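Alpha-1,6-mannanase (PDB 4V1S) probably hydrolyses alpha-1,6-mannosidic linkages in mannan, as a family GH76 glycoside hydrolase from a gut symbiont. Local coordinates at residues Leu54-Ile57 with Asp58-Lys62; Ser211-Lys214 with Leu215-Ile218; Leu225-Ala228 with Ile229-Asn232. All coordinates share one frame; numbering follows the deposited sequence. Where two conformers were deposited one is given.

Interaction 1: Leu54-Ile57 with Asp58-Lys62; sequences LSVI and DKDLK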
loop_
_atom_site.group_PDB
_atom_site.type_symbol
_atom_site.label_atom_id
_atom_site.label_comp_id
_atom_site.label_asym_id
_atom_site.label_seq_id
_atom_site.Cartn_x
_atom_site.Cartn_y
_atom_site.Cartn_z
ATOM N N LEU A 54 -3.182 -1.908 17.413
ATOM C CA LEU A 54 -4.158 -2.948 17.035
ATOM C C LEU A 54 -5.235 -3.134 18.079
ATOM O O LEU A 54 -6.403 -3.414 17.751
ATOM C CB LEU A 54 -3.454 -4.275 16.701
ATOM C CG LEU A 54 -2.525 -4.272 15.471
ATOM C CD1 LEU A 54 -1.686 -5.564 15.426
ATOM C CD2 LEU A 54 -3.294 -4.113 14.161
ATOM N N SER A 55 -4.848 -3.007 19.338
ATOM C CA SER A 55 -5.801 -3.161 20.423
ATOM C C SER A 55 -6.851 -2.054 20.352
ATOM O O SER A 55 -8.051 -2.296 20.538
ATOM C CB SER A 55 -5.085 -3.143 21.773
ATOM O OG SER A 55 -6.009 -3.267 22.813
ATOM N N VAL A 56 -6.407 -0.838 20.059
ATOM C CA VAL A 56 -7.358 0.279 19.967
ATOM C C VAL A 56 -8.242 0.181 18.740
ATOM O O VAL A 56 -9.448 0.395 18.812
ATOM C CB VAL A 56 -6.658 1.634 20.048
ATOM C CG1 VAL A 56 -7.651 2.781 19.954
ATOM C CG2 VAL A 56 -5.967 1.754 21.420
ATOM N N ILE A 57 -7.650 -0.174 17.616
ATOM C CA ILE A 57 -8.439 -0.453 16.396
ATOM C C ILE A 57 -9.519 -1.499 16.656
ATOM O O ILE A 57 -10.654 -1.331 16.239
ATOM C CB ILE A 57 -7.545 -0.933 15.241
ATOM C CG1 ILE A 57 -6.593 0.175 14.786
ATOM C CG2 ILE A 57 -8.354 -1.406 14.044
ATOM C CD1 ILE A 57 -5.367 -0.358 14.071
ATOM N N ASP A 58 -9.157 -2.597 17.329
ATOM C CA ASP A 58 -10.140 -3.654 17.610
ATOM C C ASP A 58 -11.245 -3.147 18.508
ATOM O O ASP A 58 -12.407 -3.389 18.226
ATOM C CB ASP A 58 -9.484 -4.902 18.200
ATOM C CG ASP A 58 -8.788 -5.764 17.151
ATOM O OD1 ASP A 58 -8.862 -5.445 15.927
ATOM O OD2 ASP A 58 -8.157 -6.766 17.576
ATOM N N LYS A 59 -10.883 -2.419 19.562
ATOM C CA LYS A 59 -11.865 -1.881 20.478
ATOM C C LYS A 59 -12.853 -0.975 19.723
ATOM O O LYS A 59 -14.068 -1.091 19.861
ATOM C CB LYS A 59 -11.134 -1.138 21.610
ATOM C CG LYS A 59 -11.984 -0.941 22.835
ATOM C CD LYS A 59 -11.161 -0.360 23.984
ATOM C CE LYS A 59 -10.355 0.848 23.503
ATOM N NZ LYS A 59 -10.130 1.901 24.539
ATOM N N ASP A 60 -12.321 -0.086 18.902
ATOM C CA ASP A 60 -13.142 0.952 18.260
ATOM C C ASP A 60 -13.923 0.435 17.063
ATOM O O ASP A 60 -15.069 0.846 16.865
ATOM C CB ASP A 60 -12.272 2.118 17.753
ATOM C CG ASP A 60 -11.727 2.992 18.863
ATOM O OD1 ASP A 60 -12.285 3.000 19.993
ATOM O OD2 ASP A 60 -10.731 3.707 18.570
ATOM N N LEU A 61 -13.292 -0.438 16.270
ATOM C CA LEU A 61 -13.801 -0.752 14.953
ATOM C C LEU A 61 -14.046 -2.207 14.610
ATOM O O LEU A 61 -14.743 -2.466 13.622
ATOM C CB LEU A 61 -12.912 -0.113 13.881
ATOM C CG LEU A 61 -12.866 1.417 13.858
ATOM C CD1 LEU A 61 -11.802 1.918 12.906
ATOM C CD2 LEU A 61 -14.219 2.012 13.506
ATOM N N LYS A 62 -13.557 -3.166 15.392
ATOM C CA LYS A 62 -13.875 -4.560 15.075
ATOM C C LYS A 62 -15.376 -4.776 15.361
ATOM O O LYS A 62 -15.898 -4.287 16.350
ATOM C CB LYS A 62 -13.025 -5.545 15.881
ATOM C CG LYS A 62 -13.141 -6.977 15.393
ATOM C CD LYS A 62 -12.276 -7.933 16.214
ATOM C CE LYS A 62 -11.735 -9.107 15.366
ATOM N NZ LYS A 62 -10.413 -9.699 15.787
#
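L54 O accepts a hydrogen bond from D58 N at 2.9 Å, the first of four i to i+4 bonds in this stretch. The carboxylate of D58 folds back over the same carbonyl, with CG 3.4 Å from L54 O. Its CG lies opposite the carbonyl carbon (chi1 -78°), and OD1 shares a hydrogen bond with Y69 OH. With an alanine here the Y69 hydroxyl would probably lose its carboxylate partner. S55 O takes K59 N at 3.0 Å. This is the C-terminal end of helix 46-61, an early helix of the mainly helical GH76 chain. It packs L54, I57 and L61 against helix 374-394, near the end of the chain. V56 O receives D60 N at 2.9 Å. The V56 side chain leaves the helix next to that of D60. CG1 of V56 is anti to the backbone N (chi1 -180°), which puts it 3.5 Å from D60 OD2. The polar partner of that oxygen is R356 NE, in a salt bridge. I57 O accepts L61 N at 2.8 Å, with a more bent N-H...O angle of 147°. K62 then leaves helical geometry, although its N still bonds to D58 O at 3.1 Å.

Interaction 2: Ser211-Lys214 with Leu215-Ile218; sequences SCMK and LYEI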
loop_
_atom_site.group_PDB
_atom_site.type_symbol
_atom_site.label_atom_id
_atom_site.label_comp_id
_atom_site.label_asym_id
_atom_site.label_seq_id
_atom_site.Cartn_x
_atom_site.Cartn_y
_atom_site.Cartn_z
ATOM N N SER A 211 2.844 -5.564 -8.100
ATOM C CA SER A 211 2.272 -6.907 -8.009
ATOM C C SER A 211 2.892 -7.833 -9.054
ATOM O O SER A 211 3.262 -8.982 -8.756
ATOM C CB SER A 211 0.758 -6.868 -8.203
ATOM O OG SER A 211 0.089 -6.162 -7.173
ATOM N N CYS A 212 2.983 -7.336 -10.290
ATOM C CA CYS A 212 3.622 -8.081 -11.376
ATOM C C CYS A 212 5.055 -8.467 -11.016
ATOM O O CYS A 212 5.463 -9.606 -11.219
ATOM C CB CYS A 212 3.630 -7.272 -12.682
ATOM S SG CYS A 212 2.083 -7.255 -13.596
ATOM N N MET A 213 5.818 -7.517 -10.482
ATOM C CA MET A 213 7.203 -7.806 -10.126
ATOM C C MET A 213 7.311 -8.825 -8.984
ATOM O O MET A 213 8.188 -9.710 -9.015
ATOM C CB MET A 213 7.976 -6.527 -9.823
ATOM C CG MET A 213 8.164 -5.642 -11.047
ATOM S SD MET A 213 8.823 -6.497 -12.512
ATOM C CE MET A 213 10.302 -7.248 -11.848
ATOM N N LYS A 214 6.409 -8.737 -8.012
ATOM C CA LYS A 214 6.398 -9.700 -6.922
ATOM C C LYS A 214 6.038 -11.084 -7.427
ATOM O O LYS A 214 6.695 -12.073 -7.065
ATOM C CB LYS A 214 5.485 -9.238 -5.774
ATOM C CG LYS A 214 6.043 -8.058 -4.981
ATOM C CD LYS A 214 5.137 -7.580 -3.868
ATOM C CE LYS A 214 5.926 -6.687 -2.917
ATOM N NZ LYS A 214 6.792 -7.492 -2.024
ATOM N N LEU A 215 5.037 -11.163 -8.301
ATOM C CA LEU A 215 4.674 -12.451 -8.890
ATOM C C LEU A 215 5.717 -12.992 -9.888
ATOM O O LEU A 215 5.894 -14.218 -10.008
ATOM C CB LEU A 215 3.275 -12.403 -9.497
ATOM C CG LEU A 215 2.195 -12.775 -8.470
ATOM C CD1 LEU A 215 0.823 -12.326 -8.920
ATOM C CD2 LEU A 215 2.185 -14.282 -8.203
ATOM N N TYR A 216 6.416 -12.095 -10.580
ATOM C CA TYR A 216 7.539 -12.503 -11.414
ATOM C C TYR A 216 8.597 -13.204 -10.573
ATOM O O TYR A 216 9.108 -14.263 -10.946
ATOM C CB TYR A 216 8.164 -11.308 -12.154
ATOM C CG TYR A 216 9.398 -11.691 -12.910
ATOM C CD1 TYR A 216 9.322 -12.564 -13.986
ATOM C CD2 TYR A 216 10.645 -11.220 -12.526
ATOM C CE1 TYR A 216 10.460 -12.946 -14.674
ATOM C CE2 TYR A 216 11.792 -11.594 -13.200
ATOM C CZ TYR A 216 11.690 -12.446 -14.281
ATOM O OH TYR A 216 12.816 -12.837 -14.968
ATOM N N GLU A 217 8.936 -12.610 -9.441
ATOM C CA GLU A 217 9.953 -13.192 -8.574
ATOM C C GLU A 217 9.507 -14.563 -8.071
ATOM O O GLU A 217 10.301 -15.501 -8.033
ATOM C CB GLU A 217 10.267 -12.244 -7.424
ATOM C CG GLU A 217 11.016 -11.002 -7.882
ATOM C CD GLU A 217 11.511 -10.117 -6.752
ATOM O OE1 GLU A 217 11.194 -10.385 -5.552
ATOM O OE2 GLU A 217 12.207 -9.115 -7.082
ATOM N N ILE A 218 8.233 -14.696 -7.730
ATOM C CA ILE A 218 7.706 -15.962 -7.233
ATOM C C ILE A 218 7.625 -17.031 -8.330
ATOM O O ILE A 218 8.066 -18.184 -8.132
ATOM C CB ILE A 218 6.316 -15.766 -6.578
ATOM C CG1 ILE A 218 6.487 -14.995 -5.271
ATOM C CG2 ILE A 218 5.621 -17.104 -6.325
ATOM C CD1 ILE A 218 5.213 -14.347 -4.762
HETATM O O HOH W 1 8.089 -11.597 -4.647
#
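This is a local contact along one alpha-helix, 202-219, with i to i+4 backbone bonds and an i to i+3 side-chain pair. It sits in a buried part of the (alpha/alpha)6 barrel fold of GH76, and several other helices cover it. S211 and L215 face helices 142-159 and 162-177. M213 and Y216 face helices 222-239 and 264-281. Backbone bonds run from L215 N to S211 O, Y216 N to C212 O, E217 N to M213 O and I218 N to K214 O. The Y216 bond to C212 O is the shortest, at 2.7 Å.

M213 runs alongside the Y216 ring. The methionine chain is bent at chi2 and chi3 (-50° and -54°). This brings its CE methyl to 4.0 Å from CD2 of the Y216 ring, which it meets obliquely.

The charged side chains find their partners on other helices. K214 NZ makes a salt bridge with D154, and E217 OE1 makes one with K276. K214 NZ and E217 OE1 themselves are 6.3 Å apart. The aliphatic part of E217 passes close to the backbone, with CG 3.3 Å from M213 O. I218 CG1 lies 3.4 Å from K214 O. That carbonyl oxygen also accepts a hydrogen bond from a water at 2.8 Å, and the water donates a second, weak one to E217 OE1.

Interaction 3: Leu225-Ala228 with Ile229-Asn232; sequences LDAA and IRIN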
loop_
_atom_site.group_PDB
_atom_site.type_symbol
_atom_site.label_atom_id
_atom_site.label_comp_id
_atom_site.label_asym_id
_atom_site.label_seq_id
_atom_site.Cartn_x
_atom_site.Cartn_y
_atom_site.Cartn_z
ATOM N N LEU A 225 6.880 -9.848 -15.851
ATOM C CA LEU A 225 7.919 -8.853 -16.116
ATOM C C LEU A 225 7.554 -8.023 -17.340
ATOM O O LEU A 225 7.657 -6.790 -17.312
ATOM C CB LEU A 225 9.289 -9.504 -16.304
ATOM C CG LEU A 225 10.450 -8.562 -16.686
ATOM C CD1 LEU A 225 10.683 -7.463 -15.653
ATOM C CD2 LEU A 225 11.719 -9.359 -16.878
ATOM N N ASP A 226 7.091 -8.679 -18.403
ATOM C CA ASP A 226 6.734 -7.957 -19.621
ATOM C C ASP A 226 5.566 -7.001 -19.389
ATOM O O ASP A 226 5.556 -5.908 -19.942
ATOM C CB ASP A 226 6.413 -8.929 -20.759
ATOM C CG ASP A 226 7.645 -9.688 -21.252
ATOM O OD1 ASP A 226 8.799 -9.197 -21.090
ATOM O OD2 ASP A 226 7.444 -10.778 -21.812
ATOM N N ALA A 227 4.607 -7.401 -18.545
ATOM C CA ALA A 227 3.498 -6.530 -18.196
ATOM C C ALA A 227 4.000 -5.300 -17.430
ATOM O O ALA A 227 3.601 -4.195 -17.745
ATOM C CB ALA A 227 2.448 -7.281 -17.399
ATOM N N ALA A 228 4.876 -5.498 -16.442
ATOM C CA ALA A 228 5.413 -4.386 -15.678
ATOM C C ALA A 228 6.118 -3.381 -16.597
ATOM O O ALA A 228 5.937 -2.160 -16.476
ATOM C CB ALA A 228 6.357 -4.872 -14.590
ATOM N N ILE A 229 6.899 -3.891 -17.538
ATOM C CA ILE A 229 7.652 -3.033 -18.471
ATOM C C ILE A 229 6.713 -2.246 -19.368
ATOM O O ILE A 229 6.883 -1.044 -19.563
ATOM C CB ILE A 229 8.648 -3.875 -19.300
ATOM C CG1 ILE A 229 9.778 -4.387 -18.388
ATOM C CG2 ILE A 229 9.232 -3.068 -20.452
ATOM C CD1 ILE A 229 10.658 -5.455 -19.026
ATOM N N ARG A 230 5.708 -2.932 -19.905
ATOM C CA ARG A 230 4.741 -2.314 -20.780
ATOM C C ARG A 230 3.963 -1.203 -20.063
ATOM O O ARG A 230 3.822 -0.090 -20.580
ATOM C CB ARG A 230 3.793 -3.391 -21.329
ATOM C CG ARG A 230 2.722 -2.882 -22.253
ATOM C CD ARG A 230 1.824 -4.013 -22.749
ATOM N NE ARG A 230 1.085 -4.642 -21.652
ATOM C CZ ARG A 230 1.246 -5.877 -21.177
ATOM N NH1 ARG A 230 2.137 -6.723 -21.692
ATOM N NH2 ARG A 230 0.481 -6.283 -20.162
ATOM N N ILE A 231 3.424 -1.528 -18.884
ATOM C CA ILE A 231 2.678 -0.553 -18.111
ATOM C C ILE A 231 3.594 0.600 -17.680
ATOM O O ILE A 231 3.205 1.766 -17.739
ATOM C CB ILE A 231 2.020 -1.226 -16.894
ATOM C CG1 ILE A 231 0.941 -2.222 -17.371
ATOM C CG2 ILE A 231 1.449 -0.178 -15.951
ATOM C CD1 ILE A 231 0.558 -3.230 -16.306
ATOM N N ASN A 232 4.812 0.289 -17.261
ATOM C CA ASN A 232 5.764 1.336 -16.899
ATOM C C ASN A 232 6.060 2.296 -18.043
ATOM O O ASN A 232 6.035 3.512 -17.864
ATOM C CB ASN A 232 7.073 0.769 -16.411
ATOM C CG ASN A 232 8.000 1.861 -15.918
ATOM O OD1 ASN A 232 7.622 2.660 -15.054
ATOM N ND2 ASN A 232 9.197 1.934 -16.490
#
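Helix 222-239 is the second arm of an antiparallel helical hairpin with helix 202-219 in the GH76 fold, joined to it by a short turn. The contact runs along two of its turns, and the side chains meet within the same helix. L225 and I229 carry its apolar part. The two side chains meet at a slant. The L225 branch point stands opposite the backbone N (chi1 176°), beside its own carbonyl carbon, which places L225 CG and CD1 each 3.9 Å from I229 CD1. Beyond this pair, I229 packs on M277 and Y286, while L225 packs on Y216.

R230 lies on another side of the helix. Its chain is extended through chi2 and then bends at chi3 (64°), which lays the guanidinium beside A227. One face of that group lies over A227 CA, 3.8 Å from CZ. NH2 comes to 3.5 Å from A227 CB. The head is also tied by a salt bridge from NE to E179 OE2. The D226 carboxylate does not reach it: OD2 is 6.7 Å from NH1.

The backbone bonds are regular. I231 N to A227 O is nearly straight, with an N-H...O angle of 174°. CG1 of I231 approaches the same oxygen to 3.3 Å, and its side chain packs on S205 and I187. N232 N binds A228 O at 2.8 Å, while its OD1 accepts a hydrogen bond from W274 NE1 in helix 264-281.

The guanidinium of R230 thus meets A227 by packing alone. Its charge is probably balanced by E179, since D226 is not in contact with it. The buried N232 oxygen has its hydrogen bond supplied by the W274 indole.

Interactions 2 and 3 belong together, while interaction 1 stands apart. Interactions 2 and 3 lie on consecutive helices, 202-219 and 222-239, with centres about 11 Å apart. They pack directly on each other. M213 SD lies 3.6 Å from A228 CB, and C212 SG is 3.8 Å from A227 CB. Y216 CD1 meets L225 CB at 3.8 Å. Both helices belong to the GH76 barrel. Interaction 1 is on the opposite side of the chain's centre. Its centre is about 33 Å from that of interaction 2 and about 39 Å from that of interaction 3. The nearest atoms are about 19 Å and about 30 Å away, respectively.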